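Side-chain contact in mitogen activated protein kinase, putative (Leishmania donovani, PDB 4QNY), which probably phosphorylates serine and threonine residues of target proteins as a MAP kinase, and binds a non-hydrolysable ATP analogue together with magnesium: residues 298-302 and 303-307. Numbering follows the deposited sequence.
Sequences RRITV and LQAMR
Gln304 and Thr301 bond to each other twice, forming a capping box at the start of helix 302-306, with Thr301 as the N-cap. Thr301 OG1 accepts from Gln304 N at 3.3 Å, the N-H pointing almost straight at it; OG1 sits between the backbone N and the carbonyl carbon (chi1 63°), which turns it to the helix. In return Gln304 runs extended beyond CG, past the hydroxyl, and its OE1 receives Thr301 N at 3.2 Å along a nearly linear N-H (168°), although the donor is tilted 33° from the amide plane. A water lies within reach of OE1 and, more weakly, of Arg299 O, with more acceptors nearby than protons. Nearer the backbone, Gln304 CB lies 3.6 Å from Ile300 CG1, the two side chains running in opposite directions. Ala305 N closes the first helical turn by donating to Thr301 O at 2.9 Å. Ile300, its CG1 anti to the backbone N, carries CD1 over this residue, 4.1 Å from Ala305 CB; Leu287 and Met291 of helix 282-291 extend the apolar patch. Met306 N bonds Val302 O at 3.0 Å, while its bent chain brings CE to 4.1 Å from Val302 CG1. Leu135 of helix 124-143 touches both Ala305 and Met306. The reciprocal bonds thus probably help define where this short C-lobe helix starts, while Ile300, Ala305 and Met306 pack on helices 282-291 and 124-143.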
loop_
_atom_site.group_PDB
_atom_site.type_symbol
_atom_site.label_atom_id
_atom_site.label_comp_id
_atom_site.label_asym_id
_atom_site.label_seq_id
_atom_site.Cartn_x
_atom_site.Cartn_y
_atom_site.Cartn_z
ATOM N N ARG A 298 -14.940 -13.417 8.575
ATOM C CA ARG A 298 -15.796 -13.983 7.537
ATOM C C ARG A 298 -15.390 -13.448 6.168
ATOM O O ARG A 298 -15.926 -13.861 5.139
ATOM C CB ARG A 298 -17.266 -13.672 7.824
ATOM C CG ARG A 298 -17.801 -14.347 9.079
ATOM C CD ARG A 298 -18.992 -13.596 9.655
ATOM N NE ARG A 298 -20.212 -13.774 8.873
ATOM C CZ ARG A 298 -21.262 -14.481 9.279
ATOM N NH1 ARG A 298 -22.333 -14.589 8.502
ATOM N NH2 ARG A 298 -21.244 -15.079 10.462
ATOM N N ARG A 299 -14.435 -12.523 6.171
ATOM C CA ARG A 299 -13.888 -11.962 4.944
ATOM C C ARG A 299 -12.960 -12.971 4.272
ATOM O O ARG A 299 -12.288 -13.750 4.949
ATOM C CB ARG A 299 -13.140 -10.661 5.245
ATOM C CG ARG A 299 -12.609 -9.927 4.025
ATOM C CD ARG A 299 -11.839 -8.687 4.444
ATOM N NE ARG A 299 -12.642 -7.818 5.300
ATOM C CZ ARG A 299 -12.161 -7.130 6.330
ATOM N NH1 ARG A 299 -10.874 -7.205 6.638
ATOM N NH2 ARG A 299 -12.969 -6.366 7.053
ATOM N N ILE A 300 -12.931 -12.957 2.943
ATOM C CA ILE A 300 -12.102 -13.887 2.190
ATOM C C ILE A 300 -10.621 -13.652 2.495
ATOM O O ILE A 300 -10.190 -12.518 2.708
ATOM C CB ILE A 300 -12.367 -13.773 0.663
ATOM C CG1 ILE A 300 -11.870 -15.019 -0.073
ATOM C CG2 ILE A 300 -11.756 -12.503 0.082
ATOM C CD1 ILE A 300 -12.303 -15.080 -1.522
ATOM N N THR A 301 -9.852 -14.734 2.555
ATOM C CA THR A 301 -8.422 -14.635 2.813
ATOM C C THR A 301 -7.669 -14.512 1.497
ATOM O O THR A 301 -8.253 -14.667 0.426
ATOM C CB THR A 301 -7.896 -15.849 3.599
ATOM O OG1 THR A 301 -8.076 -17.040 2.822
ATOM C CG2 THR A 301 -8.637 -15.992 4.920
ATOM N N VAL A 302 -6.373 -14.231 1.579
ATOM C CA VAL A 302 -5.549 -14.083 0.384
ATOM C C VAL A 302 -5.462 -15.399 -0.388
ATOM O O VAL A 302 -5.598 -15.418 -1.612
ATOM C CB VAL A 302 -4.130 -13.600 0.734
ATOM C CG1 VAL A 302 -3.264 -13.544 -0.513
ATOM C CG2 VAL A 302 -4.190 -12.236 1.408
ATOM N N LEU A 303 -5.247 -16.493 0.336
ATOM C CA LEU A 303 -5.190 -17.821 -0.271
ATOM C C LEU A 303 -6.492 -18.164 -0.987
ATOM O O LEU A 303 -6.479 -18.610 -2.134
ATOM C CB LEU A 303 -4.881 -18.882 0.787
ATOM C CG LEU A 303 -3.429 -18.989 1.252
ATOM C CD1 LEU A 303 -3.343 -19.769 2.555
ATOM C CD2 LEU A 303 -2.577 -19.647 0.179
ATOM N N GLN A 304 -7.613 -17.951 -0.306
ATOM C CA GLN A 304 -8.925 -18.231 -0.879
ATOM C C GLN A 304 -9.217 -17.336 -2.081
ATOM O O GLN A 304 -9.825 -17.773 -3.058
ATOM C CB GLN A 304 -10.017 -18.057 0.178
ATOM C CG GLN A 304 -9.995 -19.097 1.286
ATOM C CD GLN A 304 -10.939 -18.745 2.420
ATOM O OE1 GLN A 304 -11.355 -17.596 2.561
ATOM N NE2 GLN A 304 -11.282 -19.736 3.237
ATOM N N ALA A 305 -8.779 -16.084 -2.004
ATOM C CA ALA A 305 -8.994 -15.130 -3.087
ATOM C C ALA A 305 -8.208 -15.527 -4.332
ATOM O O ALA A 305 -8.677 -15.347 -5.456
ATOM C CB ALA A 305 -8.612 -13.728 -2.642
ATOM N N MET A 306 -7.012 -16.069 -4.127
ATOM C CA MET A 306 -6.186 -16.532 -5.235
ATOM C C MET A 306 -6.781 -17.774 -5.890
ATOM O O MET A 306 -6.532 -18.041 -7.066
ATOM C CB MET A 306 -4.760 -16.825 -4.765
ATOM C CG MET A 306 -3.965 -15.592 -4.374
ATOM S SD MET A 306 -2.242 -15.971 -3.995
ATOM C CE MET A 306 -2.431 -17.047 -2.576
ATOM N N ARG A 307 -7.567 -18.529 -5.126
ATOM C CA ARG A 307 -8.186 -19.752 -5.630
ATOM C C ARG A 307 -9.618 -19.510 -6.097
ATOM O O ARG A 307 -10.307 -20.437 -6.522
ATOM C CB ARG A 307 -8.168 -20.848 -4.560
ATOM C CG ARG A 307 -6.780 -21.213 -4.058
ATOM C CD ARG A 307 -6.785 -22.562 -3.355
ATOM N NE ARG A 307 -6.095 -22.521 -2.069
ATOM C CZ ARG A 307 -6.713 -22.500 -0.892
ATOM N NH1 ARG A 307 -8.038 -22.522 -0.836
ATOM N NH2 ARG A 307 -6.007 -22.462 0.229
HETATM O O HOH W 1 -13.599 -16.273 4.426
#